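Local structure of LBCATS-a (Synthetic construct, 5EY5) at residues N2-A7 with D149-V154; F99-N104 with E112-E117; G125-D130 with S171-C176; L131-A136 with I163-K168. The protein probably cleaves indole-3-glycerol phosphate to indole and glyceraldehyde 3-phosphate, as tryptophan synthase alpha chains do, and here holds sn-glycerol-3-phosphate. All blocks are in the same frame, centred on the assembly; numbering follows the deposited sequence.

Contact 1: N2-A7 with D149-V154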
loop_
_atom_site.group_PDB
_atom_site.type_symbol
_atom_site.label_atom_id
_atom_site.label_comp_id
_atom_site.label_asym_id
_atom_site.label_seq_id
_atom_site.Cartn_x
_atom_site.Cartn_y
_atom_site.Cartn_z
ATOM N N ASN A 2 -3.963 -58.926 -23.581
ATOM C CA ASN A 2 -3.129 -57.729 -23.615
ATOM C C ASN A 2 -1.649 -58.106 -23.655
ATOM O O ASN A 2 -1.216 -59.064 -23.004
ATOM C CB ASN A 2 -3.430 -56.850 -22.392
ATOM C CG ASN A 2 -2.908 -55.418 -22.539
ATOM O OD1 ASN A 2 -1.720 -55.154 -22.353
ATOM N ND2 ASN A 2 -3.814 -54.480 -22.849
ATOM N N ARG A 3 -0.875 -57.355 -24.452
ATOM C CA ARG A 3 0.575 -57.547 -24.491
ATOM C C ARG A 3 1.199 -57.459 -23.105
ATOM O O ARG A 3 2.210 -58.116 -22.828
ATOM C CB ARG A 3 1.228 -56.505 -25.405
ATOM C CG ARG A 3 0.983 -56.746 -26.885
ATOM C CD ARG A 3 1.811 -55.775 -27.729
ATOM N NE ARG A 3 1.523 -55.902 -29.155
ATOM C CZ ARG A 3 0.700 -55.106 -29.834
ATOM N NH1 ARG A 3 0.072 -54.110 -29.223
ATOM N NH2 ARG A 3 0.506 -55.308 -31.132
ATOM N N ILE A 4 0.654 -56.611 -22.232
ATOM C CA ILE A 4 1.215 -56.507 -20.886
ATOM C C ILE A 4 1.070 -57.832 -20.153
ATOM O O ILE A 4 2.029 -58.349 -19.566
ATOM C CB ILE A 4 0.552 -55.361 -20.107
ATOM C CG1 ILE A 4 0.911 -54.003 -20.733
ATOM C CG2 ILE A 4 0.996 -55.407 -18.659
ATOM C CD1 ILE A 4 0.115 -52.849 -20.151
ATOM N N ALA A 5 -0.132 -58.405 -20.187
ATOM C CA ALA A 5 -0.349 -59.706 -19.564
ATOM C C ALA A 5 0.564 -60.766 -20.171
ATOM O O ALA A 5 1.166 -61.565 -19.447
ATOM C CB ALA A 5 -1.817 -60.112 -19.693
ATOM N N GLU A 6 0.682 -60.787 -21.504
ATOM C CA GLU A 6 1.543 -61.778 -22.152
ATOM C C GLU A 6 2.989 -61.641 -21.693
ATOM O O GLU A 6 3.650 -62.637 -21.391
ATOM C CB GLU A 6 1.462 -61.650 -23.674
ATOM C CG GLU A 6 0.059 -61.697 -24.226
ATOM C CD GLU A 6 0.015 -61.681 -25.744
ATOM O OE1 GLU A 6 0.958 -61.145 -26.372
ATOM O OE2 GLU A 6 -0.967 -62.211 -26.309
ATOM N N ALA A 7 3.490 -60.410 -21.616
ATOM C CA ALA A 7 4.852 -60.186 -21.149
ATOM C C ALA A 7 5.072 -60.717 -19.730
ATOM O O ALA A 7 6.083 -61.372 -19.460
ATOM C CB ALA A 7 5.176 -58.702 -21.210
ATOM N N ASP A 149 -5.222 -51.562 -20.892
ATOM C CA ASP A 149 -5.082 -51.659 -19.447
ATOM C C ASP A 149 -4.931 -50.277 -18.826
ATOM O O ASP A 149 -4.323 -49.371 -19.404
ATOM C CB ASP A 149 -3.885 -52.531 -19.067
ATOM C CG ASP A 149 -4.107 -54.013 -19.393
ATOM O OD1 ASP A 149 -3.104 -54.741 -19.518
ATOM O OD2 ASP A 149 -5.273 -54.446 -19.527
ATOM N N LEU A 150 -5.501 -50.123 -17.646
ATOM C CA LEU A 150 -5.422 -48.893 -16.874
ATOM C C LEU A 150 -4.635 -49.216 -15.608
ATOM O O LEU A 150 -5.134 -49.912 -14.717
ATOM C CB LEU A 150 -6.824 -48.370 -16.568
ATOM C CG LEU A 150 -6.989 -46.892 -16.248
ATOM C CD1 LEU A 150 -8.447 -46.604 -15.931
ATOM C CD2 LEU A 150 -6.091 -46.500 -15.095
ATOM N N ILE A 151 -3.401 -48.738 -15.540
ATOM C CA ILE A 151 -2.514 -49.024 -14.420
ATOM C C ILE A 151 -2.646 -47.921 -13.376
ATOM O O ILE A 151 -2.375 -46.748 -13.666
ATOM C CB ILE A 151 -1.064 -49.143 -14.896
ATOM C CG1 ILE A 151 -0.944 -50.293 -15.908
ATOM C CG2 ILE A 151 -0.129 -49.303 -13.695
ATOM C CD1 ILE A 151 -0.290 -49.896 -17.204
ATOM N N PHE A 152 -3.045 -48.290 -12.157
ATOM C CA PHE A 152 -3.200 -47.322 -11.073
ATOM C C PHE A 152 -2.031 -47.409 -10.094
ATOM O O PHE A 152 -1.464 -48.486 -9.872
ATOM C CB PHE A 152 -4.522 -47.541 -10.324
ATOM C CG PHE A 152 -5.748 -47.099 -11.091
ATOM C CD1 PHE A 152 -6.543 -48.019 -11.748
ATOM C CD2 PHE A 152 -6.105 -45.756 -11.143
ATOM C CE1 PHE A 152 -7.673 -47.613 -12.442
ATOM C CE2 PHE A 152 -7.239 -45.340 -11.834
ATOM C CZ PHE A 152 -8.022 -46.261 -12.486
ATOM N N LEU A 153 -1.676 -46.256 -9.512
ATOM C CA LEU A 153 -0.590 -46.152 -8.538
ATOM C C LEU A 153 -1.086 -46.381 -7.116
ATOM O O LEU A 153 -2.198 -45.980 -6.750
ATOM C CB LEU A 153 0.082 -44.779 -8.595
ATOM C CG LEU A 153 1.049 -44.493 -9.738
ATOM C CD1 LEU A 153 0.445 -44.968 -11.038
ATOM C CD2 LEU A 153 1.371 -42.982 -9.806
ATOM N N VAL A 154 -0.240 -47.016 -6.313
ATOM C CA VAL A 154 -0.479 -47.208 -4.890
ATOM C C VAL A 154 0.715 -46.627 -4.156
ATOM O O VAL A 154 1.867 -46.941 -4.486
ATOM C CB VAL A 154 -0.683 -48.688 -4.532
ATOM C CG1 VAL A 154 -0.902 -48.838 -3.019
ATOM C CG2 VAL A 154 -1.868 -49.243 -5.296
#

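Contact 2: F99-N104 with E112-E117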
loop_
_atom_site.group_PDB
_atom_site.type_symbol
_atom_site.label_atom_id
_atom_site.label_comp_id
_atom_site.label_asym_id
_atom_site.label_seq_id
_atom_site.Cartn_x
_atom_site.Cartn_y
_atom_site.Cartn_z
ATOM N N PHE A 99 1.392 -45.616 -22.363
ATOM C CA PHE A 99 1.386 -44.155 -22.330
ATOM C C PHE A 99 1.197 -43.693 -20.895
ATOM O O PHE A 99 0.228 -44.090 -20.235
ATOM C CB PHE A 99 0.268 -43.560 -23.191
ATOM C CG PHE A 99 0.621 -43.397 -24.631
ATOM C CD1 PHE A 99 1.810 -43.901 -25.126
ATOM C CD2 PHE A 99 -0.238 -42.726 -25.497
ATOM C CE1 PHE A 99 2.133 -43.752 -26.473
ATOM C CE2 PHE A 99 0.073 -42.567 -26.830
ATOM C CZ PHE A 99 1.269 -43.083 -27.323
ATOM N N LEU A 100 2.107 -42.841 -20.416
ATOM C CA LEU A 100 1.947 -42.188 -19.125
ATOM C C LEU A 100 1.566 -40.755 -19.443
ATOM O O LEU A 100 2.342 -40.017 -20.065
ATOM C CB LEU A 100 3.222 -42.288 -18.280
ATOM C CG LEU A 100 3.190 -41.780 -16.836
ATOM C CD1 LEU A 100 4.291 -42.461 -16.019
ATOM C CD2 LEU A 100 3.326 -40.253 -16.785
ATOM N N THR A 101 0.339 -40.384 -19.111
ATOM C CA THR A 101 -0.143 -39.077 -19.520
ATOM C C THR A 101 -0.998 -38.514 -18.405
ATOM O O THR A 101 -1.741 -39.254 -17.769
ATOM C CB THR A 101 -0.948 -39.141 -20.834
ATOM O OG1 THR A 101 -1.495 -37.847 -21.138
ATOM C CG2 THR A 101 -2.082 -40.155 -20.754
ATOM N N TYR A 102 -0.853 -37.218 -18.143
ATOM C CA TYR A 102 -1.826 -36.538 -17.306
ATOM C C TYR A 102 -3.178 -36.518 -18.002
ATOM O O TYR A 102 -3.293 -36.794 -19.197
ATOM C CB TYR A 102 -1.324 -35.139 -16.964
ATOM C CG TYR A 102 -0.124 -35.250 -16.059
ATOM C CD1 TYR A 102 1.132 -35.514 -16.580
ATOM C CD2 TYR A 102 -0.264 -35.172 -14.684
ATOM C CE1 TYR A 102 2.230 -35.655 -15.749
ATOM C CE2 TYR A 102 0.824 -35.310 -13.845
ATOM C CZ TYR A 102 2.070 -35.550 -14.386
ATOM O OH TYR A 102 3.152 -35.680 -13.557
ATOM N N TYR A 103 -4.217 -36.196 -17.224
ATOM C CA TYR A 103 -5.582 -36.414 -17.664
ATOM C C TYR A 103 -6.061 -35.354 -18.645
ATOM O O TYR A 103 -6.818 -35.664 -19.568
ATOM C CB TYR A 103 -6.509 -36.441 -16.451
ATOM C CG TYR A 103 -7.882 -36.920 -16.787
ATOM C CD1 TYR A 103 -8.060 -38.118 -17.457
ATOM C CD2 TYR A 103 -9.009 -36.183 -16.435
ATOM C CE1 TYR A 103 -9.311 -38.571 -17.770
ATOM C CE2 TYR A 103 -10.274 -36.636 -16.749
ATOM C CZ TYR A 103 -10.411 -37.835 -17.414
ATOM O OH TYR A 103 -11.658 -38.317 -17.729
ATOM N N ASN A 104 -5.685 -34.095 -18.454
ATOM C CA ASN A 104 -6.250 -33.079 -19.331
ATOM C C ASN A 104 -5.908 -33.268 -20.804
ATOM O O ASN A 104 -6.746 -32.899 -21.644
ATOM C CB ASN A 104 -5.848 -31.669 -18.901
ATOM C CG ASN A 104 -6.747 -30.648 -19.517
ATOM O OD1 ASN A 104 -7.943 -30.681 -19.282
ATOM N ND2 ASN A 104 -6.202 -29.754 -20.337
ATOM N N GLU A 112 -13.089 -41.438 -25.110
ATOM C CA GLU A 112 -13.288 -42.636 -25.917
ATOM C C GLU A 112 -12.469 -42.561 -27.198
ATOM O O GLU A 112 -11.883 -43.561 -27.632
ATOM C CB GLU A 112 -14.775 -42.819 -26.221
ATOM C CG GLU A 112 -15.475 -41.548 -26.686
ATOM C CD GLU A 112 -15.678 -41.503 -28.193
ATOM O OE1 GLU A 112 -16.138 -40.457 -28.704
ATOM O OE2 GLU A 112 -15.382 -42.513 -28.867
ATOM N N ARG A 113 -12.391 -41.374 -27.800
ATOM C CA ARG A 113 -11.574 -41.216 -28.993
ATOM C C ARG A 113 -10.111 -41.520 -28.704
ATOM O O ARG A 113 -9.387 -42.015 -29.581
ATOM C CB ARG A 113 -11.744 -39.801 -29.542
ATOM C CG ARG A 113 -10.774 -39.436 -30.623
ATOM C CD ARG A 113 -11.025 -38.019 -31.115
ATOM N NE ARG A 113 -10.016 -37.633 -32.088
ATOM C CZ ARG A 113 -9.156 -36.638 -31.926
ATOM N NH1 ARG A 113 -9.184 -35.898 -30.827
ATOM N NH2 ARG A 113 -8.263 -36.382 -32.871
ATOM N N PHE A 114 -9.662 -41.238 -27.482
ATOM C CA PHE A 114 -8.265 -41.462 -27.125
ATOM C C PHE A 114 -7.976 -42.944 -26.923
ATOM O O PHE A 114 -6.979 -43.468 -27.432
ATOM C CB PHE A 114 -7.912 -40.675 -25.862
ATOM C CG PHE A 114 -6.586 -41.050 -25.285
ATOM C CD1 PHE A 114 -5.418 -40.573 -25.841
ATOM C CD2 PHE A 114 -6.505 -41.902 -24.214
ATOM C CE1 PHE A 114 -4.197 -40.926 -25.318
ATOM C CE2 PHE A 114 -5.270 -42.272 -23.695
ATOM C CZ PHE A 114 -4.127 -41.775 -24.244
ATOM N N VAL A 115 -8.843 -43.633 -26.183
ATOM C CA VAL A 115 -8.677 -45.070 -25.990
ATOM C C VAL A 115 -8.827 -45.812 -27.315
ATOM O O VAL A 115 -8.126 -46.800 -27.571
ATOM C CB VAL A 115 -9.674 -45.583 -24.932
ATOM C CG1 VAL A 115 -9.389 -47.034 -24.593
ATOM C CG2 VAL A 115 -9.597 -44.719 -23.684
ATOM N N LYS A 116 -9.747 -45.362 -28.174
ATOM C CA LYS A 116 -9.874 -45.990 -29.488
ATOM C C LYS A 116 -8.582 -45.843 -30.290
ATOM O O LYS A 116 -8.106 -46.806 -30.901
ATOM C CB LYS A 116 -11.057 -45.394 -30.254
ATOM C CG LYS A 116 -11.377 -46.110 -31.563
ATOM C CD LYS A 116 -12.368 -45.326 -32.421
ATOM C CE LYS A 116 -12.639 -46.037 -33.743
ATOM N NZ LYS A 116 -13.498 -45.236 -34.663
ATOM N N GLU A 117 -7.998 -44.646 -30.299
ATOM C CA GLU A 117 -6.729 -44.460 -30.990
ATOM C C GLU A 117 -5.613 -45.269 -30.335
ATOM O O GLU A 117 -4.702 -45.741 -31.030
ATOM C CB GLU A 117 -6.358 -42.979 -31.034
ATOM C CG GLU A 117 -5.001 -42.702 -31.648
ATOM C CD GLU A 117 -5.030 -42.685 -33.171
ATOM O OE1 GLU A 117 -4.502 -41.718 -33.762
ATOM O OE2 GLU A 117 -5.582 -43.630 -33.774
#

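Contact 3: G125-D130 with S171-C176. With G3P (sn-glycerol-3-phosphate), chain E.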
loop_
_atom_site.group_PDB
_atom_site.type_symbol
_atom_site.label_atom_id
_atom_site.label_comp_id
_atom_site.label_asym_id
_atom_site.label_seq_id
_atom_site.Cartn_x
_atom_site.Cartn_y
_atom_site.Cartn_z
ATOM N N GLY A 125 -1.364 -49.961 -22.623
ATOM C CA GLY A 125 -1.749 -49.593 -21.279
ATOM C C GLY A 125 -1.587 -48.110 -21.038
ATOM O O GLY A 125 -0.942 -47.387 -21.807
ATOM N N LEU A 126 -2.209 -47.663 -19.953
ATOM C CA LEU A 126 -2.299 -46.256 -19.608
ATOM C C LEU A 126 -1.953 -46.087 -18.144
ATOM O O LEU A 126 -2.449 -46.836 -17.296
ATOM C CB LEU A 126 -3.701 -45.701 -19.861
ATOM C CG LEU A 126 -4.186 -45.769 -21.306
ATOM C CD1 LEU A 126 -5.514 -45.038 -21.447
ATOM C CD2 LEU A 126 -3.136 -45.179 -22.251
ATOM N N ILE A 127 -1.087 -45.117 -17.871
ATOM C CA ILE A 127 -0.801 -44.621 -16.533
ATOM C C ILE A 127 -1.215 -43.159 -16.520
ATOM O O ILE A 127 -0.719 -42.373 -17.331
ATOM C CB ILE A 127 0.687 -44.772 -16.185
ATOM C CG1 ILE A 127 1.079 -46.249 -16.190
ATOM C CG2 ILE A 127 1.011 -44.098 -14.836
ATOM C CD1 ILE A 127 2.585 -46.453 -16.047
ATOM N N VAL A 128 -2.153 -42.802 -15.659
ATOM C CA VAL A 128 -2.680 -41.444 -15.603
ATOM C C VAL A 128 -2.435 -40.895 -14.203
ATOM O O VAL A 128 -3.222 -41.125 -13.288
ATOM C CB VAL A 128 -4.176 -41.406 -15.959
ATOM C CG1 VAL A 128 -4.665 -39.960 -15.975
ATOM C CG2 VAL A 128 -4.406 -42.083 -17.293
ATOM N N PRO A 129 -1.350 -40.152 -13.996
ATOM C CA PRO A 129 -0.929 -39.882 -12.613
ATOM C C PRO A 129 -1.923 -39.057 -11.799
ATOM O O PRO A 129 -1.975 -39.235 -10.584
ATOM C CB PRO A 129 0.417 -39.169 -12.792
ATOM C CG PRO A 129 0.943 -39.695 -14.122
ATOM C CD PRO A 129 -0.299 -39.820 -14.971
ATOM N N ASP A 130 -2.719 -38.165 -12.396
ATOM C CA ASP A 130 -3.636 -37.356 -11.592
ATOM C C ASP A 130 -5.081 -37.850 -11.638
ATOM O O ASP A 130 -6.008 -37.057 -11.428
ATOM C CB ASP A 130 -3.569 -35.884 -12.013
ATOM C CG ASP A 130 -3.704 -35.693 -13.524
ATOM O OD1 ASP A 130 -3.765 -36.706 -14.267
ATOM O OD2 ASP A 130 -3.720 -34.523 -13.962
ATOM N N SER A 171 -5.754 -52.871 -13.985
ATOM C CA SER A 171 -5.469 -53.947 -14.918
ATOM C C SER A 171 -4.066 -53.733 -15.467
ATOM O O SER A 171 -3.504 -52.639 -15.380
ATOM C CB SER A 171 -6.511 -54.021 -16.048
ATOM O OG SER A 171 -6.627 -52.777 -16.721
ATOM N N GLY A 172 -3.500 -54.792 -16.026
ATOM C CA GLY A 172 -2.136 -54.726 -16.513
ATOM C C GLY A 172 -1.153 -54.972 -15.388
ATOM O O GLY A 172 -0.648 -56.082 -15.217
ATOM N N PHE A 173 -0.854 -53.941 -14.610
ATOM C CA PHE A 173 -0.129 -54.166 -13.374
ATOM C C PHE A 173 -0.536 -53.087 -12.385
ATOM O O PHE A 173 -1.271 -52.153 -12.714
ATOM C CB PHE A 173 1.392 -54.223 -13.598
ATOM C CG PHE A 173 1.981 -53.013 -14.291
ATOM C CD1 PHE A 173 2.599 -52.011 -13.556
ATOM C CD2 PHE A 173 1.964 -52.902 -15.675
ATOM C CE1 PHE A 173 3.166 -50.908 -14.182
ATOM C CE2 PHE A 173 2.537 -51.804 -16.305
ATOM C CZ PHE A 173 3.143 -50.809 -15.555
ATOM N N VAL A 174 -0.095 -53.258 -11.153
ATOM C CA VAL A 174 -0.208 -52.219 -10.142
ATOM C C VAL A 174 1.139 -51.525 -10.034
ATOM O O VAL A 174 2.186 -52.174 -9.883
ATOM C CB VAL A 174 -0.646 -52.787 -8.782
ATOM C CG1 VAL A 174 -0.662 -51.672 -7.740
ATOM C CG2 VAL A 174 -2.015 -53.421 -8.902
ATOM N N TYR A 175 1.109 -50.212 -10.100
ATOM C CA TYR A 175 2.304 -49.393 -9.981
ATOM C C TYR A 175 2.465 -49.014 -8.511
ATOM O O TYR A 175 1.657 -48.258 -7.966
ATOM C CB TYR A 175 2.158 -48.179 -10.887
ATOM C CG TYR A 175 3.412 -47.366 -11.129
ATOM C CD1 TYR A 175 3.597 -46.689 -12.328
ATOM C CD2 TYR A 175 4.377 -47.226 -10.142
ATOM C CE1 TYR A 175 4.724 -45.924 -12.543
ATOM C CE2 TYR A 175 5.500 -46.471 -10.344
ATOM C CZ TYR A 175 5.674 -45.821 -11.540
ATOM O OH TYR A 175 6.810 -45.070 -11.718
ATOM N N CYS A 176 3.494 -49.555 -7.863
ATOM C CA CYS A 176 3.767 -49.294 -6.448
ATOM C C CYS A 176 4.760 -48.137 -6.366
ATOM O O CYS A 176 5.897 -48.246 -6.838
ATOM C CB CYS A 176 4.285 -50.568 -5.768
ATOM S SG CYS A 176 4.846 -50.454 -4.051
HETATM O O1 G3P E . 7.174 -44.387 -14.361
HETATM C C1 G3P E . 7.441 -43.086 -13.931
HETATM C C2 G3P E . 8.943 -42.858 -13.799
HETATM O O2 G3P E . 9.143 -41.474 -13.756
HETATM C C3 G3P E . 9.525 -43.559 -12.553
HETATM O O1P G3P E . 9.937 -42.645 -11.564
HETATM O O4P G3P E . 11.647 -41.070 -12.636
HETATM O O2P G3P E . 11.888 -41.552 -10.183
HETATM O O3P G3P E . 12.417 -43.304 -11.798
HETATM P P G3P E . 11.507 -42.125 -11.543
#

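Contact 4: L131-A136 with I163-K168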
loop_
_atom_site.group_PDB
_atom_site.type_symbol
_atom_site.label_atom_id
_atom_site.label_comp_id
_atom_site.label_asym_id
_atom_site.label_seq_id
_atom_site.Cartn_x
_atom_site.Cartn_y
_atom_site.Cartn_z
ATOM N N LEU A 131 -5.308 -39.148 -11.865
ATOM C CA LEU A 131 -6.663 -39.690 -12.003
ATOM C C LEU A 131 -6.916 -40.826 -11.016
ATOM O O LEU A 131 -6.605 -41.992 -11.305
ATOM C CB LEU A 131 -6.900 -40.176 -13.434
ATOM C CG LEU A 131 -8.348 -40.551 -13.777
ATOM C CD1 LEU A 131 -9.252 -39.327 -13.728
ATOM C CD2 LEU A 131 -8.452 -41.255 -15.120
ATOM N N PRO A 132 -7.483 -40.549 -9.847
ATOM C CA PRO A 132 -7.818 -41.635 -8.923
ATOM C C PRO A 132 -9.011 -42.430 -9.425
ATOM O O PRO A 132 -9.798 -41.940 -10.252
ATOM C CB PRO A 132 -8.138 -40.904 -7.606
ATOM C CG PRO A 132 -8.466 -39.523 -7.995
ATOM C CD PRO A 132 -7.668 -39.220 -9.235
ATOM N N PRO A 133 -9.156 -43.679 -8.976
ATOM C CA PRO A 133 -10.371 -44.449 -9.300
ATOM C C PRO A 133 -11.680 -43.673 -9.207
ATOM O O PRO A 133 -12.520 -43.805 -10.102
ATOM C CB PRO A 133 -10.310 -45.590 -8.275
ATOM C CG PRO A 133 -8.823 -45.899 -8.212
ATOM C CD PRO A 133 -8.143 -44.518 -8.304
ATOM N N GLU A 134 -11.885 -42.864 -8.165
ATOM C CA GLU A 134 -13.172 -42.190 -8.022
ATOM C C GLU A 134 -13.471 -41.251 -9.190
ATOM O O GLU A 134 -14.642 -40.937 -9.435
ATOM C CB GLU A 134 -13.237 -41.429 -6.693
ATOM C CG GLU A 134 -12.746 -42.227 -5.488
ATOM C CD GLU A 134 -11.240 -42.120 -5.293
ATOM O OE1 GLU A 134 -10.807 -41.378 -4.386
ATOM O OE2 GLU A 134 -10.491 -42.762 -6.057
ATOM N N GLU A 135 -12.452 -40.815 -9.922
ATOM C CA GLU A 135 -12.629 -39.953 -11.085
ATOM C C GLU A 135 -12.415 -40.687 -12.404
ATOM O O GLU A 135 -12.553 -40.074 -13.470
ATOM C CB GLU A 135 -11.658 -38.767 -11.020
ATOM C CG GLU A 135 -11.545 -38.098 -9.662
ATOM C CD GLU A 135 -12.774 -37.283 -9.320
ATOM O OE1 GLU A 135 -13.742 -37.320 -10.108
ATOM O OE2 GLU A 135 -12.770 -36.602 -8.272
ATOM N N ALA A 136 -12.071 -41.975 -12.364
ATOM C CA ALA A 136 -11.650 -42.704 -13.552
ATOM C C ALA A 136 -12.770 -43.521 -14.195
ATOM O O ALA A 136 -12.499 -44.309 -15.103
ATOM C CB ALA A 136 -10.475 -43.621 -13.210
ATOM N N ILE A 163 -6.310 -49.369 -1.137
ATOM C CA ILE A 163 -5.713 -50.395 -1.994
ATOM C C ILE A 163 -6.790 -51.313 -2.567
ATOM O O ILE A 163 -6.849 -51.541 -3.779
ATOM C CB ILE A 163 -4.645 -51.193 -1.226
ATOM C CG1 ILE A 163 -3.446 -50.307 -0.890
ATOM C CG2 ILE A 163 -4.200 -52.417 -2.040
ATOM C CD1 ILE A 163 -2.630 -50.851 0.278
ATOM N N LYS A 164 -7.644 -51.875 -1.703
ATOM C CA LYS A 164 -8.757 -52.689 -2.188
ATOM C C LYS A 164 -9.433 -52.007 -3.357
ATOM O O LYS A 164 -9.622 -52.595 -4.426
ATOM C CB LYS A 164 -9.787 -52.916 -1.083
ATOM C CG LYS A 164 -9.257 -53.593 0.131
ATOM C CD LYS A 164 -8.763 -54.975 -0.203
ATOM N N MET A 165 -9.791 -50.743 -3.149
ATOM C CA MET A 165 -10.515 -49.981 -4.153
ATOM C C MET A 165 -9.664 -49.759 -5.404
ATOM O O MET A 165 -10.169 -49.857 -6.532
ATOM C CB MET A 165 -10.971 -48.666 -3.523
ATOM C CG MET A 165 -11.983 -47.893 -4.313
ATOM S SD MET A 165 -11.096 -46.930 -5.525
ATOM C CE MET A 165 -9.885 -46.131 -4.473
ATOM N N ILE A 166 -8.371 -49.470 -5.233
ATOM C CA ILE A 166 -7.494 -49.300 -6.392
ATOM C C ILE A 166 -7.388 -50.607 -7.168
ATOM O O ILE A 166 -7.670 -50.666 -8.368
ATOM C CB ILE A 166 -6.105 -48.799 -5.962
ATOM C CG1 ILE A 166 -6.142 -47.306 -5.598
ATOM C CG2 ILE A 166 -5.111 -49.056 -7.073
ATOM C CD1 ILE A 166 -4.994 -46.853 -4.678
ATOM N N ALA A 167 -6.967 -51.676 -6.486
ATOM C CA ALA A 167 -6.798 -52.965 -7.146
ATOM C C ALA A 167 -8.088 -53.477 -7.780
ATOM O O ALA A 167 -8.034 -54.341 -8.661
ATOM C CB ALA A 167 -6.261 -53.993 -6.148
ATOM N N LYS A 168 -9.246 -52.975 -7.355
ATOM C CA LYS A 168 -10.495 -53.416 -7.965
ATOM C C LYS A 168 -10.642 -52.899 -9.388
ATOM O O LYS A 168 -11.284 -53.547 -10.220
ATOM C CB LYS A 168 -11.686 -52.968 -7.118
#

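Contact 1: N2-A7 with D149-V154
D149 reaches N2 from the opposite direction, its OD1 lying over the face of the N2 amide, 3.1 Å from N2 CG. The two planes are 23° apart, so the groups layer on one another without a hydrogen bond between them. The same D149 OD1 comes within 3.8 Å of I4 CB, and beyond it I4 CD1 touches I151 CD1 at 4.2 Å. The amide is gripped at both ends, by its own helix and by the backbone of G147 and D124. With CG anti to the backbone N (chi1 -164°), beside the carbonyl carbon, N2 turns its OD1 back to cap helix 3-14, accepting from I4 N on an in-plane lone pair (2.8 Å, N-H...O 159°), while ND2 donates to the carbonyls of G147 and D124. Replacing N2 by an alanine is likely to leave the I4 amide without its cap and those two carbonyls without this donor. Backbone bonds tie D149 to D124 and L126, setting strand 149-154 against strand 125-127. I4 and I151 both reach V98 of strand 97-100, so the first turn of the N-terminal helix packs across the end of the parallel barrel where these strands begin.

Contact 2: F99-N104 with E112-E117
In a beta-alpha-beta crossover of the barrel, F99 of strand 97-100 and T101 just after it in the chain receive F114 from helix 111-121. F114 CZ, the touching atom, comes in near the plane of the F99 ring, at the edge, 4.2 Å from F99 CD2, while the two side chains run obliquely to each other. Placing CG anti to the backbone N (chi1 169°) sends the F114 ring away from its helix and toward the strand. The T101 methyl adds a looser touch, T101 CG2 standing 4.4 Å from F114 CZ. The other branch of T101 is occupied locally: OG1 donates to Y102 O (2.8 Å), on an in-plane lone pair. F99 also meets the ring of F82 in helix 78-91, and F114 reaches L78 and I106. The neighbouring L100 belongs to the pocket of the bound sn-glycerol-3-phosphate. A buried apolar layer between the parallel strands and the helices outside them is characteristic of the TIM barrel; here it is partly aromatic.

Contact 3: G125-D130 with S171-C176
I127 and Y175 have the nearest backbones here, their CA atoms 8.7 Å apart, because strand 149-154 runs between the parallel strands 125-127 and 174-177. The contact therefore bridges the inside of the TIM barrel through side chains. With CD1 anti to CA (chi2 172°), the I127 chain is extended and puts its terminal methyl CD1 at the edge of the Y175 ring, near its plane, 3.9 Å from Y175 CD1; the two side chains cross at about a right angle. F173 closes in beside the same methyl, with F173 CZ 4.4 Å from I127 CD1. E49 of strand 48-51 touches all three side chains, and its OE2 is hydrogen-bonded to the bound sn-glycerol-3-phosphate. The apolar cluster thus borders the ligand pocket. On Y175, CG anti to the backbone N (chi1 -167°) carries the ring toward the ligand. At its far end Y175 OH donates to ligand oxygen O1 (2.8 Å), which lies in the plane of the ring and 3.4 Å from Y175 CE1.

Contact 4: L131-A136 with I163-K168
M165 leaves its helix with CG anti to the backbone N (chi1 -167°), then bends at chi2 (-84°) and again at chi3, so that its thioether folds against the pyrrolidine ring of P133. M165 SD is modelled 3.2 Å from P133 CB, shorter than normal van der Waals contact and so doubtful in detail, and 3.7 Å from P133 CG. From the same helix I166 CG1 reaches P133 CG at 4.0 Å, giving the proline a second apolar neighbour. E134 bends at chi2 (86°) and crosses M165 at about a right angle, bringing its OE2 to 3.8 Å from M165 CE; the carboxylate has its stronger partner in R162, through a salt bridge at OE1. A serine in place of M165 would probably open a gap beside P133 and deprive the E134 side chain of its methyl neighbour. The turn carrying P133 is held by its own backbone, E135 N bonding to P132 O and A136 N to P133 O. F152 of strand 149-154, in the barrel wall, touches P133, A136 and I166. Both segments also meet another protein chain: E135 by a salt bridge to a basic side chain of that chain, I166 by packing on an acidic one. The contact thus joins the loop after strand 125-127 to helix 160-169, a beta-alpha loop packed on an outer helix of the TIM barrel, beside a protein-protein interface.

In the fold
From the N terminus, residues 2-7 open the longest of these loops, which contact 1 closes at 149-154. Contact 2 is nested inside it, joining strand 97-100 to the helix that precedes strand 125-127. Contact 3 then opens at 125-130, still within the loop of contact 1, but closes beyond it at 171-176, so the two cross. Contact 4 lies wholly inside the loop of contact 3 and likewise crosses contact 1; contact 2 comes before both in series. Strand bonds link the set: 125-127 pairs with 97-100 on one flank and 149-154 on the other. Together they tie the N-terminal helix, neighbouring barrel strands, outer helices and an interface loop.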